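Alpha-ketoglutarate-dependent non-heme iron oxygenase EasH (Aspergillus japonicus, PDB 5M0T) acts as an iron(II)- and 2-oxoglutarate-dependent oxygenase of ergot alkaloid metabolism, with a role in the biosynthesis of cycloclavine. Local coordinates at residues A[25-28]-A[29-33]; A[85-88]-A[89-93]; A[99-102]-A[103-107]; A[246-249]-A[250-253]. All coordinates share one frame; numbering follows the deposited sequence.

Interaction 1 (A[25-28]-A[29-33]); sequences FQVL and QEDGV
F25 holds its ring against the side chain of Q29, one helical turn further on, and the overlap is partly aliphatic and partly amide. The CG of Q29 lies over a face of the ring, 4.0 Å from its centroid and 28° off the normal, a CH-pi contact. Beyond CG the glutamine chain stays extended and passes obliquely across the ring; its NE2 comes to 3.3 Å from F25 CE2, with the amide inclined 36° to the ring plane. A chi1 of -171° places the F25 ring on the carbonyl side of its own CA, where Q29 crosses it. Away from Q29 the ring packs on R103 and L104 of helix 95-105, and L100 lies against the base of the side chain.

On the exposed flank Q26 and E30 run side by side and point the same way. A weak hydrogen bond joins Q26 NE2 to E30 OE2 (3.5 Å); the other oxygen, OE1, is in a salt bridge with R13. R13 also pairs with D31, whose OD2 rests 3.9 Å from V27 CG1. Backbone i to i+4 bonds link these turns, and the last, G32 N to L28 O at 2.8 Å, is bent, with the donor above the carbonyl plane. G32 then leaves the helix with a positive phi, while L28 CD1 packs 3.8 Å from G32 C. Here helix 21-31 gives way to strand 33-37, completing the beta-alpha-beta connection from strand 14-16. Two carboxylates close to a helix C-terminus would be poorly placed by the helix dipole, and the shared arginine probably offsets that cost.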
ATOM      1  N   PHE A  25       2.538 -24.842   6.309  1.00 36.45           N
ATOM      2  CA  PHE A  25       3.522 -23.926   5.767  1.00 37.73           C
ATOM      3  C   PHE A  25       4.648 -24.628   5.023  1.00 40.08           C
ATOM      4  O   PHE A  25       5.146 -24.095   4.024  1.00 40.09           O
ATOM      5  CB  PHE A  25       4.108 -22.991   6.823  1.00 37.76           C
ATOM      6  CG  PHE A  25       4.972 -21.900   6.225  1.00 37.04           C
ATOM      7  CD1 PHE A  25       4.391 -20.910   5.427  1.00 35.00           C
ATOM      8  CD2 PHE A  25       6.349 -21.881   6.423  1.00 36.48           C
ATOM      9  CE1 PHE A  25       5.164 -19.916   4.855  1.00 35.84           C
ATOM     10  CE2 PHE A  25       7.129 -20.892   5.859  1.00 37.07           C
ATOM     11  CZ  PHE A  25       6.541 -19.906   5.063  1.00 37.94           C
ATOM     12  N   GLN A  26       5.031 -25.812   5.492  1.00 39.78           N
ATOM     13  CA  GLN A  26       6.102 -26.578   4.862  1.00 42.80           C
ATOM     14  C   GLN A  26       5.733 -27.022   3.435  1.00 40.34           C
ATOM     15  O   GLN A  26       6.531 -26.851   2.522  1.00 37.32           O
ATOM     16  CB  GLN A  26       6.466 -27.777   5.717  1.00 44.17           C
ATOM     17  CG  GLN A  26       7.725 -28.484   5.284  1.00 52.76           C
ATOM     18  CD  GLN A  26       8.065 -29.672   6.186  1.00 58.93           C
ATOM     19  OE1 GLN A  26       7.940 -29.609   7.411  1.00 60.49           O
ATOM     20  NE2 GLN A  26       8.507 -30.761   5.572  1.00 61.76           N
ATOM     21  N   VAL A  27       4.530 -27.577   3.258  1.00 37.81           N
ATOM     22  CA  VAL A  27       4.059 -27.960   1.924  1.00 39.11           C
ATOM     23  C   VAL A  27       3.949 -26.722   1.010  1.00 39.22           C
ATOM     24  O   VAL A  27       4.270 -26.789  -0.172  1.00 39.55           O
ATOM     25  CB  VAL A  27       2.702 -28.715   1.956  1.00 39.57           C
ATOM     26  CG1 VAL A  27       2.257 -29.077   0.537  1.00 39.97           C
ATOM     27  CG2 VAL A  27       2.806 -29.978   2.798  1.00 39.58           C
ATOM     28  N   LEU A  28       3.510 -25.599   1.577  1.00 37.72           N
ATOM     29  CA  LEU A  28       3.415 -24.333   0.849  1.00 35.09           C
ATOM     30  C   LEU A  28       4.780 -23.858   0.330  1.00 35.49           C
ATOM     31  O   LEU A  28       4.883 -23.435  -0.811  1.00 39.28           O
ATOM     32  CB  LEU A  28       2.768 -23.257   1.732  1.00 34.57           C
ATOM     33  CG  LEU A  28       2.380 -21.948   1.058  1.00 37.03           C
ATOM     34  CD1 LEU A  28       1.261 -22.187   0.058  1.00 41.84           C
ATOM     35  CD2 LEU A  28       1.962 -20.901   2.083  1.00 38.60           C
ATOM     36  N   GLN A  29       5.819 -23.936   1.157  1.00 36.06           N
ATOM     37  CA  GLN A  29       7.191 -23.631   0.727  1.00 35.89           C
ATOM     38  C   GLN A  29       7.702 -24.550  -0.380  1.00 36.52           C
ATOM     39  O   GLN A  29       8.345 -24.098  -1.325  1.00 35.62           O
ATOM     40  CB  GLN A  29       8.172 -23.775   1.885  1.00 37.99           C
ATOM     41  CG  GLN A  29       8.083 -22.701   2.927  1.00 40.03           C
ATOM     42  CD  GLN A  29       9.121 -22.900   4.028  1.00 44.47           C
ATOM     43  OE1 GLN A  29       9.236 -23.977   4.607  1.00 49.08           O
ATOM     44  NE2 GLN A  29       9.881 -21.855   4.318  1.00 46.85           N
ATOM     45  N   GLU A  30       7.454 -25.847  -0.226  1.00 35.83           N
ATOM     46  CA  GLU A  30       7.936 -26.840  -1.169  1.00 37.48           C
ATOM     47  C   GLU A  30       7.165 -26.816  -2.505  1.00 36.26           C
ATOM     48  O   GLU A  30       7.777 -26.954  -3.558  1.00 36.24           O
ATOM     49  CB  GLU A  30       7.888 -28.233  -0.533  1.00 39.66           C
ATOM     50  CG  GLU A  30       8.874 -28.364   0.625  1.00 43.78           C
ATOM     51  CD  GLU A  30       8.692 -29.613   1.493  1.00 47.75           C
ATOM     52  OE1 GLU A  30       7.708 -30.365   1.323  1.00 51.06           O
ATOM     53  OE2 GLU A  30       9.553 -29.838   2.372  1.00 52.99           O
ATOM     54  N   ASP A  31       5.841 -26.660  -2.441  1.00 34.98           N
ATOM     55  CA  ASP A  31       4.944 -26.834  -3.602  1.00 35.32           C
ATOM     56  C   ASP A  31       4.281 -25.545  -4.110  1.00 33.92           C
ATOM     57  O   ASP A  31       3.818 -25.508  -5.244  1.00 32.18           O
ATOM     58  CB  ASP A  31       3.841 -27.841  -3.263  1.00 34.81           C
ATOM     59  CG  ASP A  31       4.358 -29.277  -3.086  1.00 38.04           C
ATOM     60  OD1 ASP A  31       5.579 -29.522  -3.075  1.00 41.37           O
ATOM     61  OD2 ASP A  31       3.518 -30.186  -2.948  1.00 39.24           O
ATOM     62  N   GLY A  32       4.227 -24.510  -3.272  1.00 33.06           N
ATOM     63  CA  GLY A  32       3.555 -23.256  -3.609  1.00 33.76           C
ATOM     64  C   GLY A  32       2.047 -23.278  -3.492  1.00 34.86           C
ATOM     65  O   GLY A  32       1.389 -22.251  -3.697  1.00 37.24           O
ATOM     66  N   VAL A  33       1.496 -24.436  -3.137  1.00 32.48           N
ATOM     67  CA  VAL A  33       0.071 -24.647  -3.117  1.00 30.82           C
ATOM     68  C   VAL A  33      -0.203 -25.918  -2.323  1.00 30.58           C
ATOM     69  O   VAL A  33       0.534 -26.904  -2.453  1.00 33.22           O
ATOM     70  CB  VAL A  33      -0.523 -24.720  -4.559  1.00 32.60           C
ATOM     71  CG1 VAL A  33       0.102 -25.848  -5.382  1.00 32.98           C
ATOM     72  CG2 VAL A  33      -2.038 -24.869  -4.519  1.00 31.54           C
TER

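Interaction 2 (A[85-88]-A[89-93]); sequences KLFR and DELMN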
ATOM      1  N   LYS A  85     -20.829 -10.764   8.731  1.00 62.69           N
ATOM      2  CA  LYS A  85     -20.422 -10.817  10.132  1.00 64.14           C
ATOM      3  C   LYS A  85     -19.441 -11.957  10.366  1.00 62.56           C
ATOM      4  O   LYS A  85     -18.453 -11.790  11.092  1.00 65.92           O
ATOM      5  CB  LYS A  85     -21.653 -10.973  11.044  1.00 68.74           C
ATOM      6  CG  LYS A  85     -21.395 -10.727  12.532  1.00 71.06           C
ATOM      7  CD  LYS A  85     -22.702 -10.745  13.311  1.00 74.87           C
ATOM      8  CE  LYS A  85     -22.465 -10.878  14.808  1.00 77.81           C
ATOM      9  NZ  LYS A  85     -21.446  -9.919  15.318  1.00 76.11           N
ATOM     10  N   LEU A  86     -19.707 -13.100   9.739  1.00 60.70           N
ATOM     11  CA  LEU A  86     -18.823 -14.254   9.820  1.00 58.81           C
ATOM     12  C   LEU A  86     -17.419 -13.937   9.265  1.00 56.28           C
ATOM     13  O   LEU A  86     -16.416 -14.426   9.798  1.00 56.15           O
ATOM     14  CB  LEU A  86     -19.457 -15.451   9.099  1.00 59.16           C
ATOM     15  CG  LEU A  86     -18.750 -16.815   9.221  1.00 58.53           C
ATOM     16  CD1 LEU A  86     -19.780 -17.953   9.244  1.00 59.71           C
ATOM     17  CD2 LEU A  86     -17.695 -17.045   8.126  1.00 55.72           C
ATOM     18  N   PHE A  87     -17.343 -13.117   8.219  1.00 53.24           N
ATOM     19  CA  PHE A  87     -16.052 -12.669   7.690  1.00 50.59           C
ATOM     20  C   PHE A  87     -15.328 -11.797   8.728  1.00 50.24           C
ATOM     21  O   PHE A  87     -14.189 -12.062   9.104  1.00 47.45           O
ATOM     22  CB  PHE A  87     -16.250 -11.886   6.385  1.00 49.96           C
ATOM     23  CG  PHE A  87     -14.991 -11.599   5.660  1.00 47.89           C
ATOM     24  CD1 PHE A  87     -14.207 -10.502   6.002  1.00 48.64           C
ATOM     25  CD2 PHE A  87     -14.593 -12.410   4.613  1.00 46.85           C
ATOM     26  CE1 PHE A  87     -13.022 -10.248   5.336  1.00 47.81           C
ATOM     27  CE2 PHE A  87     -13.421 -12.152   3.936  1.00 45.47           C
ATOM     28  CZ  PHE A  87     -12.625 -11.074   4.297  1.00 46.09           C
ATOM     29  N   ARG A  88     -16.016 -10.751   9.169  1.00 52.08           N
ATOM     30  CA  ARG A  88     -15.483  -9.812  10.146  1.00 52.82           C
ATOM     31  C   ARG A  88     -14.981 -10.466  11.441  1.00 53.34           C
ATOM     32  O   ARG A  88     -13.909 -10.127  11.896  1.00 51.55           O
ATOM     33  CB  ARG A  88     -16.542  -8.765  10.494  1.00 55.05           C
ATOM     34  CG  ARG A  88     -16.800  -7.754   9.387  1.00 54.55           C
ATOM     35  CD  ARG A  88     -17.588  -6.564   9.918  1.00 56.98           C
ATOM     36  NE  ARG A  88     -18.883  -6.943  10.491  1.00 59.93           N
ATOM     37  CZ  ARG A  88     -19.987  -7.229   9.803  1.00 60.74           C
ATOM     38  NH1 ARG A  88     -20.001  -7.222   8.469  1.00 60.83           N
ATOM     39  NH2 ARG A  88     -21.091  -7.548  10.469  1.00 63.38           N
ATOM     40  N   ASP A  89     -15.754 -11.403  11.995  1.00 57.34           N
ATOM     41  CA  ASP A  89     -15.527 -11.950  13.352  1.00 59.27           C
ATOM     42  C   ASP A  89     -14.824 -13.311  13.395  1.00 59.30           C
ATOM     43  O   ASP A  89     -13.995 -13.536  14.266  1.00 60.86           O
ATOM     44  CB  ASP A  89     -16.856 -12.098  14.086  1.00 62.01           C
ATOM     45  CG  ASP A  89     -17.597 -10.788  14.264  1.00 64.96           C
ATOM     46  OD1 ASP A  89     -17.090  -9.725  13.856  1.00 63.04           O
ATOM     47  OD2 ASP A  89     -18.718 -10.833  14.831  1.00 70.90           O
ATOM     48  N   GLU A  90     -15.169 -14.220  12.484  1.00 60.33           N
ATOM     49  CA  GLU A  90     -14.627 -15.582  12.499  1.00 59.76           C
ATOM     50  C   GLU A  90     -13.367 -15.686  11.638  1.00 56.06           C
ATOM     51  O   GLU A  90     -12.315 -16.065  12.132  1.00 57.91           O
ATOM     52  CB  GLU A  90     -15.700 -16.603  12.084  1.00 63.18           C
ATOM     53  CG  GLU A  90     -17.006 -16.439  12.874  1.00 68.02           C
ATOM     54  CD  GLU A  90     -17.999 -17.602  12.764  1.00 69.63           C
ATOM     55  OE1 GLU A  90     -17.595 -18.777  12.606  1.00 71.64           O
ATOM     56  OE2 GLU A  90     -19.214 -17.335  12.864  1.00 71.38           O
ATOM     57  N   LEU A  91     -13.459 -15.300  10.371  1.00 55.36           N
ATOM     58  CA  LEU A  91     -12.329 -15.436   9.438  1.00 51.14           C
ATOM     59  C   LEU A  91     -11.169 -14.465   9.704  1.00 48.98           C
ATOM     60  O   LEU A  91      -9.996 -14.867   9.653  1.00 45.63           O
ATOM     61  CB  LEU A  91     -12.798 -15.291   7.996  1.00 52.04           C
ATOM     62  CG  LEU A  91     -13.781 -16.371   7.555  1.00 54.13           C
ATOM     63  CD1 LEU A  91     -14.338 -16.014   6.183  1.00 54.06           C
ATOM     64  CD2 LEU A  91     -13.123 -17.750   7.542  1.00 54.94           C
ATOM     65  N   MET A  92     -11.479 -13.205   9.996  1.00 48.26           N
ATOM     66  CA  MET A  92     -10.436 -12.228  10.288  1.00 48.88           C
ATOM     67  C   MET A  92      -9.752 -12.434  11.654  1.00 51.74           C
ATOM     68  O   MET A  92      -8.747 -11.765  11.922  1.00 49.85           O
ATOM     69  CB  MET A  92     -10.956 -10.789  10.145  1.00 51.25           C
ATOM     70  CG  MET A  92     -11.214 -10.344   8.708  1.00 51.78           C
ATOM     71  SD  MET A  92      -9.799 -10.525   7.586  1.00 53.23           S
ATOM     72  CE  MET A  92     -10.120 -12.133   6.847  1.00 55.04           C
ATOM     73  N   ASN A  93     -10.265 -13.346  12.493  1.00 50.78           N
ATOM     74  CA  ASN A  93      -9.590 -13.750  13.728  1.00 51.65           C
ATOM     75  C   ASN A  93      -9.121 -15.207  13.732  1.00 53.08           C
ATOM     76  O   ASN A  93      -8.741 -15.732  14.777  1.00 54.03           O
ATOM     77  CB  ASN A  93     -10.537 -13.529  14.901  1.00 52.52           C
ATOM     78  CG  ASN A  93     -10.849 -12.075  15.115  1.00 52.27           C
ATOM     79  OD1 ASN A  93      -9.968 -11.291  15.520  1.00 50.95           O
ATOM     80  ND2 ASN A  93     -12.096 -11.692  14.846  1.00 53.49           N
TER
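F87 and M92 form the tightly packed part of this helical turn, with L91 beside them. The methionine bends at its second and third torsions, which folds CE back to 3.7 Å from F87 CZ. Its SD sits obliquely to the ring, 4.8 Å from the centroid, in a Met-aromatic contact. L91 CD1 approaches another part of the ring, 3.9 Å from F87 CD2, and L91 CG also meets L86 CD2. F87, L91 and M92 lie against the major sheet, where F87 reaches L114 and L227, L91 touches F225 and M92 touches L227.

Toward solvent the contact is looser: exposed K85 meets D89 through its ammonium, CG and CE, a bend at its last torsion (49°) turning NZ onto D89 OD2 in a salt bridge of 2.9 Å. E90 is held more firmly, its carboxylate lying against L86, with E90 CD 3.7 Å from L86 CG, while its oxygens are taken by R47 and Q44.

The backbone widens into a pi-type turn in which L86 O accepts from both E90 N and L91 N. N93 ND2 gives a nearly straight bond of 2.7 Å to D89 O, from above the carbonyl plane, while its OD1 meets T252. The wide turn pairs F87 O with M92 N, five residues on, at 3.1 Å, and a side-chain amide supplies D89 O with a donor where the regular pattern is displaced.

Interaction 3 (A[99-102]-A[103-107]); sequences GLCK and RLFGP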
ATOM      1  N   GLY A  99      -1.450 -17.665  11.673  1.00 44.50           N
ATOM      2  CA  GLY A  99      -0.194 -18.421  11.796  1.00 44.19           C
ATOM      3  C   GLY A  99       0.556 -18.516  10.476  1.00 41.98           C
ATOM      4  O   GLY A  99       1.766 -18.322  10.435  1.00 40.45           O
ATOM      5  N   LEU A 100      -0.180 -18.798   9.403  1.00 39.74           N
ATOM      6  CA  LEU A 100       0.395 -18.913   8.062  1.00 38.48           C
ATOM      7  C   LEU A 100       0.876 -17.570   7.514  1.00 38.00           C
ATOM      8  O   LEU A 100       1.955 -17.501   6.913  1.00 37.72           O
ATOM      9  CB  LEU A 100      -0.607 -19.546   7.093  1.00 37.55           C
ATOM     10  CG  LEU A 100      -0.914 -21.016   7.357  1.00 38.46           C
ATOM     11  CD1 LEU A 100      -2.229 -21.444   6.720  1.00 38.29           C
ATOM     12  CD2 LEU A 100       0.212 -21.896   6.877  1.00 38.57           C
ATOM     13  N   CYS A 101       0.095 -16.513   7.734  1.00 37.30           N
ATOM     14  CA  CYS A 101       0.500 -15.166   7.321  1.00 36.76           C
ATOM     15  C   CYS A 101       1.760 -14.687   8.059  1.00 38.33           C
ATOM     16  O   CYS A 101       2.644 -14.098   7.435  1.00 35.68           O
ATOM     17  CB  CYS A 101      -0.643 -14.171   7.500  1.00 36.34           C
ATOM     18  SG  CYS A 101      -2.048 -14.453   6.382  1.00 35.33           S
ATOM     19  N   LYS A 102       1.842 -14.943   9.369  1.00 39.66           N
ATOM     20  CA  LYS A 102       3.033 -14.582  10.136  1.00 42.36           C
ATOM     21  C   LYS A 102       4.283 -15.254   9.587  1.00 41.08           C
ATOM     22  O   LYS A 102       5.324 -14.632   9.509  1.00 39.65           O
ATOM     23  CB  LYS A 102       2.885 -14.936  11.617  1.00 47.53           C
ATOM     24  CG  LYS A 102       2.017 -13.961  12.394  1.00 52.98           C
ATOM     25  CD  LYS A 102       1.926 -14.352  13.860  1.00 57.43           C
ATOM     26  CE  LYS A 102       0.743 -13.690  14.543  1.00 63.42           C
ATOM     27  NZ  LYS A 102       0.403 -14.467  15.764  1.00 71.42           N
ATOM     28  N   ARG A 103       4.164 -16.517   9.192  1.00 41.33           N
ATOM     29  CA  ARG A 103       5.287 -17.246   8.621  1.00 42.78           C
ATOM     30  C   ARG A 103       5.654 -16.781   7.213  1.00 39.82           C
ATOM     31  O   ARG A 103       6.823 -16.686   6.899  1.00 39.70           O
ATOM     32  CB  ARG A 103       5.008 -18.741   8.606  1.00 45.84           C
ATOM     33  CG  ARG A 103       5.216 -19.388   9.953  1.00 50.21           C
ATOM     34  CD  ARG A 103       4.800 -20.843   9.940  1.00 55.26           C
ATOM     35  NE  ARG A 103       4.236 -21.213  11.230  1.00 61.55           N
ATOM     36  CZ  ARG A 103       4.946 -21.386  12.341  1.00 68.44           C
ATOM     37  NH1 ARG A 103       6.282 -21.279  12.352  1.00 66.71           N
ATOM     38  NH2 ARG A 103       4.305 -21.702  13.464  1.00 73.51           N
ATOM     39  N   LEU A 104       4.667 -16.527   6.361  1.00 37.63           N
ATOM     40  CA  LEU A 104       4.955 -16.084   4.990  1.00 36.37           C
ATOM     41  C   LEU A 104       5.533 -14.668   4.967  1.00 35.67           C
ATOM     42  O   LEU A 104       6.567 -14.422   4.332  1.00 34.81           O
ATOM     43  CB  LEU A 104       3.721 -16.166   4.101  1.00 34.78           C
ATOM     44  CG  LEU A 104       4.008 -16.041   2.593  1.00 34.65           C
ATOM     45  CD1 LEU A 104       4.749 -17.262   2.062  1.00 34.35           C
ATOM     46  CD2 LEU A 104       2.689 -15.827   1.845  1.00 33.57           C
ATOM     47  N   PHE A 105       4.880 -13.758   5.686  1.00 34.87           N
ATOM     48  CA  PHE A 105       5.184 -12.336   5.595  1.00 35.11           C
ATOM     49  C   PHE A 105       6.168 -11.802   6.629  1.00 36.39           C
ATOM     50  O   PHE A 105       6.806 -10.779   6.393  1.00 37.78           O
ATOM     51  CB  PHE A 105       3.884 -11.533   5.655  1.00 34.23           C
ATOM     52  CG  PHE A 105       2.927 -11.855   4.548  1.00 33.14           C
ATOM     53  CD1 PHE A 105       3.295 -11.690   3.230  1.00 32.63           C
ATOM     54  CD2 PHE A 105       1.652 -12.312   4.824  1.00 33.02           C
ATOM     55  CE1 PHE A 105       2.405 -11.977   2.196  1.00 32.28           C
ATOM     56  CE2 PHE A 105       0.759 -12.597   3.793  1.00 33.07           C
ATOM     57  CZ  PHE A 105       1.135 -12.434   2.473  1.00 31.81           C
ATOM     58  N   GLY A 106       6.288 -12.462   7.774  1.00 38.35           N
ATOM     59  CA  GLY A 106       7.178 -12.009   8.829  1.00 39.43           C
ATOM     60  C   GLY A 106       8.616 -11.757   8.412  1.00 41.51           C
ATOM     61  O   GLY A 106       9.192 -10.740   8.803  1.00 47.06           O
ATOM     62  N   PRO A 107       9.225 -12.675   7.638  1.00 43.22           N
ATOM     63  CA  PRO A 107      10.661 -12.505   7.325  1.00 46.68           C
ATOM     64  C   PRO A 107      11.034 -11.255   6.500  1.00 47.90           C
ATOM     65  O   PRO A 107      11.931 -10.518   6.904  1.00 53.79           O
ATOM     66  CB  PRO A 107      11.009 -13.787   6.568  1.00 45.65           C
ATOM     67  CG  PRO A 107      10.048 -14.790   7.109  1.00 46.04           C
ATOM     68  CD  PRO A 107       8.767 -14.035   7.318  1.00 43.44           C
TER
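C101 and F105 meet one turn apart, the cysteine CB standing 4.0 Å from F105 CD2. The sulfur is farther off, with SG 5.5 Å from the ring centroid and almost in the ring plane, 82° from the normal, so it faces an edge in a loose sulfur-aromatic contact. The backbone carbonyl lies closer: C101 O is 3.3 Å from F105 CD2 and also accepts the bond from F105 N. Having CG beside its own backbone N (chi1 -60°) directs the ring back toward this carbonyl. L104 contributes a cover from within the same turn, its CD2 3.7 Å above one face of the F105 ring and set toward the rim.

On the polar flank the methylenes of R103 run past the preceding turn, with CG 3.6 Å from G99 O, the carbonyl that also accepts R103 N. Helix 95-105 lies against the major sheet of the cupin-type double-stranded beta-helix core. From there L153 backs both L104 and F105, Y112 reaches C101, K102 and F105, and M229 touches C101.

The guanidinium continues outward to D21 at the start of helix 21-31, which takes a salt bridge from NH2; a bound zinc ion is about 5 Å from this side chain at the nearest atoms. Further along the chain G106 N still bonds to K102 O at 2.9 Å, although it approaches from above the carbonyl plane, and K267 reaches the carbonyl of P107.

Interaction 4 (A[246-249]-A[250-253]); sequences ELVE and TMTP
V248 and M251 are the ends of a type I beta turn, closed by a hydrogen bond of 3.1 Å from M251 N to V248 O. One residue earlier, T250 N bonds to L247 O, also at 3.1 Å, and in both cases the N-H comes from above the carbonyl plane, 60° out of it for T250. The short helix 245-248 thereby passes through tight turns into the link that leads to helix 253-258.

T250 adds its side chain to this closure. Its hydroxyl occupies the crowded position between backbone N and carbonyl carbon (chi1 61°), which turns it back to donate to L247 O. The modelled separation of OG1 and this oxygen, 2.5 Å, is very short, and its exact value is doubtful. The methyl CG2 of the same threonine lies 3.8 Å from E246 O. M251 also reaches back: its chain, extended beyond CG, lays CG 3.4 Å from V248 O, and CE 3.6 Å from V248 CA and 4.1 Å from V248 CG2. R88 of helix 85-91 packs on both L247 and M251.

Further polar links fix the surroundings. The carboxylate of E249 pairs with R245 and the backbone N of K286, and T252 is the N-cap of the next helix, its OG1 bonded to A255 N. V248 O receives a second bond, from Q256 NE2. A sharp change of direction is thus made with L247 O bonded by T250 N and V248 O by M251 N and Q256, the hydroxyl of T250 being an additional donor at a doubtful length.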
ATOM      1  N   GLU A 246     -18.783   2.954  12.365  1.00 68.56           N
ATOM      2  CA  GLU A 246     -19.728   2.189  13.205  1.00 71.57           C
ATOM      3  C   GLU A 246     -19.558   0.667  13.072  1.00 68.70           C
ATOM      4  O   GLU A 246     -19.554  -0.049  14.071  1.00 67.01           O
ATOM      5  CB  GLU A 246     -21.177   2.637  12.910  1.00 78.66           C
ATOM      6  CG  GLU A 246     -22.331   1.678  13.242  1.00 83.70           C
ATOM      7  CD  GLU A 246     -22.922   0.972  12.009  1.00 86.32           C
ATOM      8  OE1 GLU A 246     -24.166   0.864  11.930  1.00 92.49           O
ATOM      9  OE2 GLU A 246     -22.166   0.530  11.110  1.00 80.32           O
ATOM     10  N   LEU A 247     -19.397   0.185  11.842  1.00 66.47           N
ATOM     11  CA  LEU A 247     -19.206  -1.255  11.581  1.00 63.46           C
ATOM     12  C   LEU A 247     -17.815  -1.750  12.031  1.00 58.68           C
ATOM     13  O   LEU A 247     -17.696  -2.814  12.631  1.00 55.43           O
ATOM     14  CB  LEU A 247     -19.428  -1.558  10.094  1.00 61.46           C
ATOM     15  CG  LEU A 247     -19.618  -3.007   9.657  1.00 61.94           C
ATOM     16  CD1 LEU A 247     -20.865  -3.617  10.293  1.00 65.07           C
ATOM     17  CD2 LEU A 247     -19.680  -3.122   8.123  1.00 60.96           C
ATOM     18  N   VAL A 248     -16.782  -0.965  11.748  1.00 56.43           N
ATOM     19  CA  VAL A 248     -15.418  -1.307  12.145  1.00 56.75           C
ATOM     20  C   VAL A 248     -15.303  -1.487  13.664  1.00 56.34           C
ATOM     21  O   VAL A 248     -14.633  -2.405  14.133  1.00 53.86           O
ATOM     22  CB  VAL A 248     -14.396  -0.270  11.608  1.00 57.64           C
ATOM     23  CG1 VAL A 248     -13.005  -0.482  12.202  1.00 58.96           C
ATOM     24  CG2 VAL A 248     -14.324  -0.335  10.087  1.00 57.42           C
ATOM     25  N   GLU A 249     -15.999  -0.640  14.416  1.00 58.46           N
ATOM     26  CA  GLU A 249     -15.967  -0.688  15.887  1.00 60.55           C
ATOM     27  C   GLU A 249     -16.651  -1.910  16.521  1.00 60.76           C
ATOM     28  O   GLU A 249     -16.518  -2.108  17.737  1.00 61.35           O
ATOM     29  CB  GLU A 249     -16.507   0.620  16.486  1.00 63.16           C
ATOM     30  CG  GLU A 249     -15.618   1.808  16.152  1.00 64.08           C
ATOM     31  CD  GLU A 249     -16.025   3.097  16.829  1.00 69.73           C
ATOM     32  OE1 GLU A 249     -17.239   3.366  16.982  1.00 75.85           O
ATOM     33  OE2 GLU A 249     -15.110   3.848  17.231  1.00 71.15           O
ATOM     34  N   THR A 250     -17.349  -2.725  15.720  1.00 59.61           N
ATOM     35  CA  THR A 250     -17.857  -4.032  16.167  1.00 60.13           C
ATOM     36  C   THR A 250     -16.816  -5.168  16.146  1.00 57.96           C
ATOM     37  O   THR A 250     -17.069  -6.238  16.693  1.00 58.47           O
ATOM     38  CB  THR A 250     -19.046  -4.511  15.306  1.00 60.48           C
ATOM     39  OG1 THR A 250     -18.628  -4.662  13.950  1.00 58.03           O
ATOM     40  CG2 THR A 250     -20.202  -3.524  15.376  1.00 63.36           C
ATOM     41  N   MET A 251     -15.660  -4.941  15.526  1.00 56.13           N
ATOM     42  CA  MET A 251     -14.688  -6.008  15.294  1.00 54.19           C
ATOM     43  C   MET A 251     -13.608  -6.012  16.382  1.00 53.06           C
ATOM     44  O   MET A 251     -13.465  -5.049  17.143  1.00 53.55           O
ATOM     45  CB  MET A 251     -14.033  -5.823  13.931  1.00 52.21           C
ATOM     46  CG  MET A 251     -14.981  -5.495  12.780  1.00 53.29           C
ATOM     47  SD  MET A 251     -14.029  -5.309  11.255  1.00 53.56           S
ATOM     48  CE  MET A 251     -15.119  -4.315  10.252  1.00 60.49           C
ATOM     49  N   THR A 252     -12.851  -7.104  16.445  1.00 50.50           N
ATOM     50  CA  THR A 252     -11.717  -7.207  17.355  1.00 50.28           C
ATOM     51  C   THR A 252     -10.593  -6.329  16.798  1.00 49.67           C
ATOM     52  O   THR A 252     -10.527  -6.117  15.576  1.00 48.59           O
ATOM     53  CB  THR A 252     -11.175  -8.641  17.458  1.00 48.50           C
ATOM     54  OG1 THR A 252     -10.671  -9.052  16.170  1.00 45.88           O
ATOM     55  CG2 THR A 252     -12.256  -9.616  17.950  1.00 49.67           C
ATOM     56  N   PRO A 253      -9.691  -5.835  17.675  1.00 49.42           N
ATOM     57  CA  PRO A 253      -8.519  -5.078  17.219  1.00 48.24           C
ATOM     58  C   PRO A 253      -7.753  -5.740  16.058  1.00 45.97           C
ATOM     59  O   PRO A 253      -7.355  -5.051  15.123  1.00 45.57           O
ATOM     60  CB  PRO A 253      -7.634  -5.023  18.472  1.00 49.32           C
ATOM     61  CG  PRO A 253      -8.593  -5.088  19.615  1.00 51.36           C
ATOM     62  CD  PRO A 253      -9.763  -5.912  19.147  1.00 52.21           C
TER

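How the interactions relate
All four contacts lie on or beside short helices around the beta core, and all are partly buried. Interactions 1 and 3 sit on helices 21-31 and 95-105, which touch each other: F25 CZ is 3.7 Å from R103 O. Interactions 2 and 4 form a second pair in space, though far apart in sequence, with R88 CD 3.4 Å from M251 CE. Interaction 4 is the most peripheral, its centre about 21 Å from that of the chain; V248 and M251 are buried there, but turn bonds make the contact. The others set apolar residues against charged flanks, through arginine pairs in interactions 1 and 3 and an internal lysine-aspartate bridge in interaction 2.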